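Local coordinates for phosphate ABC transporter, phosphate-binding protein (Clostridium perfringens, PDB 4Q8R) that probably binds inorganic phosphate with high affinity and delivers it to an ABC-type importer for uptake into the cell, at residues E75-G80 and H241-V245; T12-P16 and S174-V178; S5-S11 and S53-S59. All coordinates share one frame; numbering follows the deposited sequence.

In the fold
Contacts 2 and 3 reach the phosphate, and contact 1 lies behind contact 2, joined to it through Asp79 and Gly80. Contact 3 comes first, pairing parallel strands 6-10 and 55-58, and is closed before strand 71-86 enters contact 1. Contact 2 interleaves with both: 12-16 leads from strand 6-10 into helix 15-28, and 174-178 follows strand 169-174. Centre to centre, contacts 1 and 2 are about 11 Å apart, 2 and 3 about 15 Å, and 1 and 3 about 17 Å. Contacts 1 and 3 reach the same mixed sheet without touching. Contact 2 touches both, through Asp79 with Ser174 and Val14 with Met57, so strand ends and helix start converge on one ligand.

Contact 1: E75-G80 and H241-V245; sequences EIAYDG and HLIKV. With ZN (zinc ion), chain C.
The carboxylate of Asp79 meets Leu242 at an oblique angle: methyl CD2 of Leu242 lies 3.1 Å from OD1 of Asp79, on one side of the carboxylate plane, while a water approaches the same oxygen from the other side. That water donates to OD1 of Asp79 and to O of His241 and accepts from N of Gly80, so it satisfies polar groups of both segments. The carboxylate is anti to the backbone N (chi1 180°), and its OD2 forms a salt bridge with Arg206, which helps to fix its rotation. The His241 imidazole turns away from 75-80 and binds zinc from its edge, with NE2 2.3 Å from the metal, near the ring plane. The Tyr78 ring also leads away, and its CB alone packs on CB of Ile243 at 4.0 Å.

Between these groups the backbones form a single antiparallel bridge, a hydrogen-bonded pair. N of Tyr78 donates to O of Ile243 (2.9 Å, 171°), and N of Ile243 returns a bond to O of Tyr78 (2.8 Å). Small Ala77 lets CD1 of Leu242 approach its CB to 3.9 Å.

A Schellman motif at His241 ends helix 231-239 and turns the chain onto strand 71-86, where strand 205-213 also pairs. Leu242 packs on Phe208, on Val237 and on Val17 of helix 15-28, while helix 194-198 covers Ile243.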
loop_
_atom_site.group_PDB
_atom_site.type_symbol
_atom_site.label_atom_id
_atom_site.label_comp_id
_atom_site.label_asym_id
_atom_site.label_seq_id
_atom_site.Cartn_x
_atom_site.Cartn_y
_atom_site.Cartn_z
ATOM N N GLU A 75 8.820 -1.506 -11.829
ATOM C CA GLU A 75 7.702 -2.137 -11.210
ATOM C C GLU A 75 8.179 -3.501 -10.646
ATOM O O GLU A 75 8.667 -4.369 -11.411
ATOM C CB GLU A 75 6.570 -2.252 -12.226
ATOM C CG GLU A 75 5.261 -2.729 -11.699
ATOM C CD GLU A 75 4.131 -2.741 -12.770
ATOM O OE1 GLU A 75 4.079 -1.833 -13.646
ATOM O OE2 GLU A 75 3.262 -3.652 -12.735
ATOM N N ILE A 76 8.010 -3.724 -9.343
ATOM C CA ILE A 76 8.381 -5.008 -8.705
ATOM C C ILE A 76 7.237 -5.955 -8.301
ATOM O O ILE A 76 7.462 -7.148 -8.082
ATOM C CB ILE A 76 9.285 -4.833 -7.480
ATOM C CG1 ILE A 76 8.600 -3.987 -6.401
ATOM C CG2 ILE A 76 10.599 -4.179 -7.849
ATOM C CD1 ILE A 76 9.399 -3.902 -5.086
ATOM N N ALA A 77 6.030 -5.412 -8.267
ATOM C CA ALA A 77 4.787 -6.121 -7.889
ATOM C C ALA A 77 3.601 -5.226 -8.222
ATOM O O ALA A 77 3.770 -4.008 -8.444
ATOM C CB ALA A 77 4.761 -6.501 -6.424
ATOM N N TYR A 78 2.415 -5.832 -8.262
ATOM C CA TYR A 78 1.165 -5.063 -8.166
ATOM C C TYR A 78 0.537 -5.458 -6.843
ATOM O O TYR A 78 0.844 -6.523 -6.287
ATOM C CB TYR A 78 0.292 -5.271 -9.410
ATOM C CG TYR A 78 -0.267 -4.070 -10.034
ATOM C CD1 TYR A 78 0.512 -3.236 -10.861
ATOM C CD2 TYR A 78 -1.637 -3.718 -9.799
ATOM C CE1 TYR A 78 -0.064 -2.081 -11.422
ATOM C CE2 TYR A 78 -2.213 -2.582 -10.352
ATOM C CZ TYR A 78 -1.437 -1.755 -11.153
ATOM O OH TYR A 78 -2.032 -0.610 -11.659
ATOM N N ASP A 79 -0.298 -4.579 -6.306
ATOM C CA ASP A 79 -0.825 -4.711 -4.972
ATOM C C ASP A 79 -2.285 -4.224 -4.915
ATOM O O ASP A 79 -2.603 -3.097 -5.348
ATOM C CB ASP A 79 0.005 -3.892 -3.986
ATOM C CG ASP A 79 -0.493 -3.974 -2.553
ATOM O OD1 ASP A 79 -0.609 -5.059 -1.958
ATOM O OD2 ASP A 79 -0.713 -2.928 -1.946
ATOM N N GLY A 80 -3.153 -5.042 -4.341
ATOM C CA GLY A 80 -4.493 -4.648 -4.049
ATOM C C GLY A 80 -4.561 -3.840 -2.778
ATOM O O GLY A 80 -3.736 -3.989 -1.862
ATOM N N HIS A 241 1.253 -11.932 -0.559
ATOM C CA HIS A 241 -0.081 -11.601 -1.069
ATOM C C HIS A 241 -0.129 -10.483 -2.123
ATOM O O HIS A 241 -1.121 -9.812 -2.314
ATOM C CB HIS A 241 -0.984 -11.244 0.096
ATOM C CG HIS A 241 -0.862 -12.191 1.240
ATOM N ND1 HIS A 241 -1.148 -13.539 1.109
ATOM C CD2 HIS A 241 -0.448 -12.018 2.515
ATOM C CE1 HIS A 241 -0.940 -14.149 2.264
ATOM N NE2 HIS A 241 -0.523 -13.245 3.137
ATOM N N LEU A 242 0.951 -10.370 -2.868
ATOM C CA LEU A 242 1.051 -9.465 -3.989
ATOM C C LEU A 242 0.849 -10.144 -5.317
ATOM O O LEU A 242 0.755 -11.379 -5.389
ATOM C CB LEU A 242 2.389 -8.794 -3.945
ATOM C CG LEU A 242 2.786 -8.153 -2.597
ATOM C CD1 LEU A 242 4.187 -7.566 -2.684
ATOM C CD2 LEU A 242 1.782 -7.073 -2.140
ATOM N N ILE A 243 0.843 -9.370 -6.374
ATOM C CA ILE A 243 0.667 -9.870 -7.725
ATOM C C ILE A 243 1.983 -9.762 -8.478
ATOM O O ILE A 243 2.605 -8.706 -8.513
ATOM C CB ILE A 243 -0.413 -9.071 -8.468
ATOM C CG1 ILE A 243 -1.798 -9.279 -7.841
ATOM C CG2 ILE A 243 -0.446 -9.415 -9.944
ATOM C CD1 ILE A 243 -1.990 -8.549 -6.527
ATOM N N LYS A 244 2.436 -10.873 -9.063
ATOM C CA LYS A 244 3.685 -10.884 -9.768
ATOM C C LYS A 244 3.655 -9.969 -10.965
ATOM O O LYS A 244 2.628 -9.821 -11.649
ATOM C CB LYS A 244 4.051 -12.322 -10.257
ATOM C CG LYS A 244 4.339 -13.287 -9.139
ATOM C CD LYS A 244 4.685 -14.663 -9.744
ATOM C CE LYS A 244 4.905 -15.713 -8.686
ATOM N NZ LYS A 244 5.300 -17.082 -9.212
ATOM N N VAL A 245 4.769 -9.302 -11.154
ATOM C CA VAL A 245 5.160 -8.662 -12.366
ATOM C C VAL A 245 5.548 -7.226 -12.463
ATOM O O VAL A 245 5.825 -6.589 -11.450
ATOM C CB VAL A 245 4.376 -9.196 -13.561
ATOM C CG1 VAL A 245 4.047 -8.127 -14.532
ATOM C CG2 VAL A 245 5.206 -10.265 -14.178
HETATM ZN ZN ZN C . 0.525 -13.585 5.176
HETATM O O HOH W 1 -1.685 -7.235 -3.198
#

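Contact 2: T12-P16 and S174-V178; sequences TSVGP and SFSYV. With PO4 (phosphate ion), chain B.
The phosphate-binding turn at the start of helix 15-28 meets the 3-10 turn 175-177 here, with Tyr177 reaching Thr12 across the contact. The hydroxyl OH of Tyr177 donates to O of Thr12 over 2.7 Å. Although this oxygen sits at the edge of the tyrosine ring, the hydroxyl approaches from above the carbonyl plane, 38° out of it. The side chains of Pro16 and Tyr177 cross at about a right angle, with CG of Pro16 3.6 Å from CZ of Tyr177. A proline suits the first turn of a helix, where its missing N-H costs no helical bond, and its rigid apolar ring gives the tyrosine a firm surface.

Alongside, CB of Ser13 packs against CB of Ser174 at 3.9 Å. Ser174 forms an ST turn, its OG accepting from N of Ser176 (3.0 Å) while also bonding to Asp79. Water-mediated links complete the join: one water lies between Ser13 OG and Ser174 N, another between Ser13 O and Ser176 OG, which also bonds to O of Glu240.

Facing the ligand, Thr12 and Ser13 each use both backbone N and hydroxyl. OG1 of Thr12 is 2.6 Å from phosphate O2, and OG of Ser13, set beside its own backbone N (chi1 -58°), is 2.7 Å from phosphate O4. Ser129, Gly130 and Thr131 bind the same ion. Neutral N-H and O-H donors near a helix start suit an oxyanion, and the helix dipole probably adds some stabilisation; the tyrosine bond probably helps to hold the turn from which those donors project.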
loop_
_atom_site.group_PDB
_atom_site.type_symbol
_atom_site.label_atom_id
_atom_site.label_comp_id
_atom_site.label_asym_id
_atom_site.label_seq_id
_atom_site.Cartn_x
_atom_site.Cartn_y
_atom_site.Cartn_z
ATOM N N THR A 12 5.312 2.016 3.366
ATOM C CA THR A 12 5.013 1.040 4.364
ATOM C C THR A 12 4.357 -0.206 3.739
ATOM O O THR A 12 4.495 -1.308 4.293
ATOM C CB THR A 12 4.154 1.587 5.530
ATOM O OG1 THR A 12 2.842 1.912 5.087
ATOM C CG2 THR A 12 4.828 2.786 6.155
ATOM N N SER A 13 3.638 -0.048 2.637
ATOM C CA SER A 13 2.965 -1.174 1.987
ATOM C C SER A 13 4.030 -2.143 1.447
ATOM O O SER A 13 3.837 -3.359 1.516
ATOM C CB SER A 13 2.112 -0.707 0.824
ATOM O OG SER A 13 1.128 0.241 1.212
ATOM N N VAL A 14 5.128 -1.574 0.956
ATOM C CA VAL A 14 6.215 -2.385 0.368
ATOM C C VAL A 14 7.111 -2.973 1.410
ATOM O O VAL A 14 7.829 -3.935 1.108
ATOM C CB VAL A 14 7.054 -1.535 -0.677
ATOM C CG1 VAL A 14 8.106 -2.370 -1.432
ATOM C CG2 VAL A 14 6.146 -0.957 -1.726
ATOM N N GLY A 15 7.102 -2.477 2.643
ATOM C CA GLY A 15 8.039 -2.906 3.671
ATOM C C GLY A 15 8.099 -4.437 3.908
ATOM O O GLY A 15 9.204 -4.990 3.911
ATOM N N PRO A 16 6.928 -5.128 4.057
ATOM C CA PRO A 16 7.007 -6.555 4.372
ATOM C C PRO A 16 7.717 -7.305 3.236
ATOM O O PRO A 16 8.632 -8.106 3.504
ATOM C CB PRO A 16 5.539 -6.965 4.488
ATOM C CG PRO A 16 4.929 -5.710 5.152
ATOM C CD PRO A 16 5.589 -4.588 4.378
ATOM N N SER A 174 -2.785 -2.238 2.168
ATOM C CA SER A 174 -2.290 -3.257 1.231
ATOM C C SER A 174 -2.751 -4.678 1.656
ATOM O O SER A 174 -2.751 -5.007 2.843
ATOM C CB SER A 174 -0.767 -3.235 1.260
ATOM O OG SER A 174 -0.197 -4.405 0.691
ATOM N N PHE A 175 -3.058 -5.501 0.667
ATOM C CA PHE A 175 -3.410 -6.891 0.896
ATOM C C PHE A 175 -2.303 -7.597 1.704
ATOM O O PHE A 175 -2.577 -8.613 2.407
ATOM C CB PHE A 175 -3.493 -7.622 -0.426
ATOM C CG PHE A 175 -4.734 -7.395 -1.245
ATOM C CD1 PHE A 175 -5.715 -6.428 -0.948
ATOM C CD2 PHE A 175 -4.933 -8.213 -2.415
ATOM C CE1 PHE A 175 -6.805 -6.293 -1.754
ATOM C CE2 PHE A 175 -6.056 -8.100 -3.180
ATOM C CZ PHE A 175 -7.003 -7.094 -2.870
ATOM N N SER A 176 -1.043 -7.119 1.565
ATOM C CA SER A 176 0.103 -7.670 2.261
ATOM C C SER A 176 -0.059 -7.701 3.789
ATOM O O SER A 176 0.568 -8.467 4.500
ATOM C CB SER A 176 1.409 -6.924 1.875
ATOM O OG SER A 176 2.477 -7.737 2.089
ATOM N N TYR A 177 -0.902 -6.789 4.300
ATOM C CA TYR A 177 -1.136 -6.687 5.740
ATOM C C TYR A 177 -2.424 -7.352 6.182
ATOM O O TYR A 177 -2.707 -7.382 7.377
ATOM C CB TYR A 177 -1.225 -5.222 6.166
ATOM C CG TYR A 177 0.121 -4.511 6.216
ATOM C CD1 TYR A 177 0.799 -4.144 5.046
ATOM C CD2 TYR A 177 0.709 -4.226 7.446
ATOM C CE1 TYR A 177 2.025 -3.469 5.117
ATOM C CE2 TYR A 177 1.927 -3.599 7.520
ATOM C CZ TYR A 177 2.594 -3.221 6.374
ATOM O OH TYR A 177 3.755 -2.513 6.574
ATOM N N VAL A 178 -3.223 -7.854 5.257
ATOM C CA VAL A 178 -4.541 -8.433 5.640
ATOM C C VAL A 178 -4.315 -9.822 6.231
ATOM O O VAL A 178 -3.535 -10.581 5.713
ATOM C CB VAL A 178 -5.517 -8.492 4.465
ATOM C CG1 VAL A 178 -6.810 -9.195 4.891
ATOM C CG2 VAL A 178 -5.833 -7.075 3.949
HETATM P P PO4 B . 2.469 3.762 1.805
HETATM O O1 PO4 B . 3.146 4.851 0.958
HETATM O O2 PO4 B . 3.087 3.673 3.184
HETATM O O3 PO4 B . 0.959 3.960 1.807
HETATM O O4 PO4 B . 2.690 2.404 1.058
HETATM O O HOH W 2 -0.965 -0.127 3.035
HETATM O O HOH W 3 4.661 -5.998 1.179
#

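Contact 3: S5-S11 and S53-S59. With PO4 (phosphate ion), chain B.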
loop_
_atom_site.group_PDB
_atom_site.type_symbol
_atom_site.label_atom_id
_atom_site.label_comp_id
_atom_site.label_asym_id
_atom_site.label_seq_id
_atom_site.Cartn_x
_atom_site.Cartn_y
_atom_site.Cartn_z
ATOM N N SER A 5 24.957 -1.344 3.163
ATOM C CA SER A 5 25.484 -0.801 1.932
ATOM C C SER A 5 24.469 -0.361 0.908
ATOM O O SER A 5 24.793 0.537 0.188
ATOM C CB SER A 5 26.654 -1.600 1.278
ATOM O OG SER A 5 26.594 -3.129 1.230
ATOM N N VAL A 6 23.239 -0.910 0.844
ATOM C CA VAL A 6 22.220 -0.381 -0.037
ATOM C C VAL A 6 21.073 0.214 0.803
ATOM O O VAL A 6 20.411 -0.493 1.532
ATOM C CB VAL A 6 21.621 -1.424 -1.017
ATOM C CG1 VAL A 6 20.595 -0.759 -1.968
ATOM C CG2 VAL A 6 22.692 -2.066 -1.884
ATOM N N SER A 7 20.897 1.526 0.727
ATOM C CA SER A 7 19.872 2.196 1.485
ATOM C C SER A 7 18.573 2.337 0.709
ATOM O O SER A 7 18.529 2.844 -0.410
ATOM C CB SER A 7 20.389 3.552 1.940
ATOM O OG SER A 7 20.636 4.324 0.797
ATOM N N ILE A 8 17.484 1.869 1.318
ATOM C CA ILE A 8 16.185 1.914 0.705
ATOM C C ILE A 8 15.181 2.513 1.681
ATOM O O ILE A 8 15.169 2.136 2.841
ATOM C CB ILE A 8 15.692 0.468 0.325
ATOM C CG1 ILE A 8 16.756 -0.280 -0.495
ATOM C CG2 ILE A 8 14.347 0.496 -0.361
ATOM C CD1 ILE A 8 16.323 -1.663 -0.894
ATOM N N SER A 9 14.370 3.440 1.231
ATOM C CA SER A 9 13.313 3.981 2.088
ATOM C C SER A 9 12.061 4.217 1.316
ATOM O O SER A 9 12.057 4.395 0.093
ATOM C CB SER A 9 13.802 5.282 2.766
ATOM O OG SER A 9 13.937 6.347 1.877
ATOM N N GLY A 10 10.930 4.234 2.057
ATOM C CA GLY A 10 9.674 4.629 1.514
ATOM C C GLY A 10 8.486 3.833 2.019
ATOM O O GLY A 10 8.368 3.587 3.241
ATOM N N SER A 11 7.660 3.429 1.091
ATOM C CA SER A 11 6.353 2.844 1.323
ATOM C C SER A 11 6.299 1.846 2.488
ATOM O O SER A 11 7.073 0.857 2.501
ATOM C CB SER A 11 5.939 2.136 0.037
ATOM O OG SER A 11 4.820 1.295 0.173
ATOM N N SER A 53 18.520 8.251 -0.143
ATOM C CA SER A 53 18.432 6.796 -0.330
ATOM C C SER A 53 18.855 6.413 -1.734
ATOM O O SER A 53 18.580 7.135 -2.694
ATOM C CB SER A 53 16.992 6.312 -0.147
ATOM O OG SER A 53 16.482 6.532 1.161
ATOM N N GLU A 54 19.487 5.246 -1.842
ATOM C CA GLU A 54 19.845 4.681 -3.138
ATOM C C GLU A 54 18.636 4.232 -3.921
ATOM O O GLU A 54 18.584 4.360 -5.157
ATOM C CB GLU A 54 20.849 3.533 -2.938
ATOM C CG GLU A 54 21.358 2.954 -4.241
ATOM C CD GLU A 54 22.446 1.932 -4.045
ATOM O OE1 GLU A 54 22.675 1.186 -5.010
ATOM O OE2 GLU A 54 23.063 1.863 -2.957
ATOM N N ILE A 55 17.676 3.641 -3.210
ATOM C CA ILE A 55 16.425 3.242 -3.802
ATOM C C ILE A 55 15.247 3.760 -2.978
ATOM O O ILE A 55 15.288 3.627 -1.773
ATOM C CB ILE A 55 16.313 1.724 -3.933
ATOM C CG1 ILE A 55 17.455 1.173 -4.800
ATOM C CG2 ILE A 55 14.951 1.305 -4.510
ATOM C CD1 ILE A 55 17.675 -0.355 -4.719
ATOM N N GLY A 56 14.260 4.369 -3.624
ATOM C CA GLY A 56 12.964 4.680 -2.991
ATOM C C GLY A 56 11.956 3.578 -3.313
ATOM O O GLY A 56 11.921 3.054 -4.416
ATOM N N MET A 57 11.146 3.217 -2.331
ATOM C CA MET A 57 10.045 2.358 -2.561
ATOM C C MET A 57 8.753 3.121 -2.513
ATOM O O MET A 57 8.505 3.886 -1.536
ATOM C CB MET A 57 10.115 1.097 -1.725
ATOM C CG MET A 57 10.093 1.191 -0.272
ATOM S SD MET A 57 10.635 -0.329 0.623
ATOM C CE MET A 57 10.435 0.505 2.254
ATOM N N ALA A 58 7.950 2.937 -3.554
ATOM C CA ALA A 58 6.654 3.634 -3.669
ATOM C C ALA A 58 5.525 2.657 -3.974
ATOM O O ALA A 58 5.713 1.634 -4.724
ATOM C CB ALA A 58 6.731 4.636 -4.731
ATOM N N SER A 59 4.359 2.974 -3.458
ATOM C CA SER A 59 3.143 2.173 -3.694
ATOM C C SER A 59 2.118 2.989 -4.485
ATOM O O SER A 59 0.883 2.757 -4.449
ATOM C CB SER A 59 2.584 1.705 -2.380
ATOM O OG SER A 59 2.135 2.791 -1.595
HETATM P P PO4 B . 2.469 3.762 1.805
HETATM O O1 PO4 B . 3.146 4.851 0.958
HETATM O O2 PO4 B . 3.087 3.673 3.184
HETATM O O3 PO4 B . 0.959 3.960 1.807
HETATM O O4 PO4 B . 2.690 2.404 1.058
HETATM O O HOH W 4 23.150 3.135 -0.471
HETATM O O HOH W 5 25.505 0.841 -2.199
#
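Ile8 and Ile55 pack closely, lying side by side and pointing the same way, with CG1 of Ile8 4.0 Å from CB of Ile55. Met57 crosses Ile8 at about a right angle; its CG stands between backbone N and carbonyl carbon (chi1 62°), which directs the extended chain across strand 6-10 and places SD 3.9 Å from CG2 of Ile8. Here the strands are parallel neighbours, bonded alternately from N of Ile55 to O of Ser7, N of Ser9 to O of Ile55, N of Met57 to O of Ser9 and N of Ser11 to O of Met57. Gly10 (phi 142°, psi -134°) brings its CA to 3.3 Å from O of Met57; at these angles a CB would be jammed against the preceding carbonyl O and would clash with O of Met57, so the position calls for glycine. Where Gly56 bears no side chain on the other face, OG of Ser9 and OG of Ser53 join at 2.7 Å, with Asn47 as a further partner of Ser9.

The N-terminal end is looser and wetter. The extended Glu54 chain carries OE2 past CG1 of Val6 to two waters that also bond O of Ser5, while its OE1 turns to Thr218. OG of Ser7 accepts from N of Glu54 (3.0 Å).

Opposite this end, Ser11 and Ser59 finish the two strands at the phosphate: OG of Ser11 is 2.6 Å, and OG of Ser59 2.7 Å, from the ligand's O4. Together with the N and OG of Ser13 they give that oxygen four donors, a setting consistent with an unprotonated phosphate oxygen.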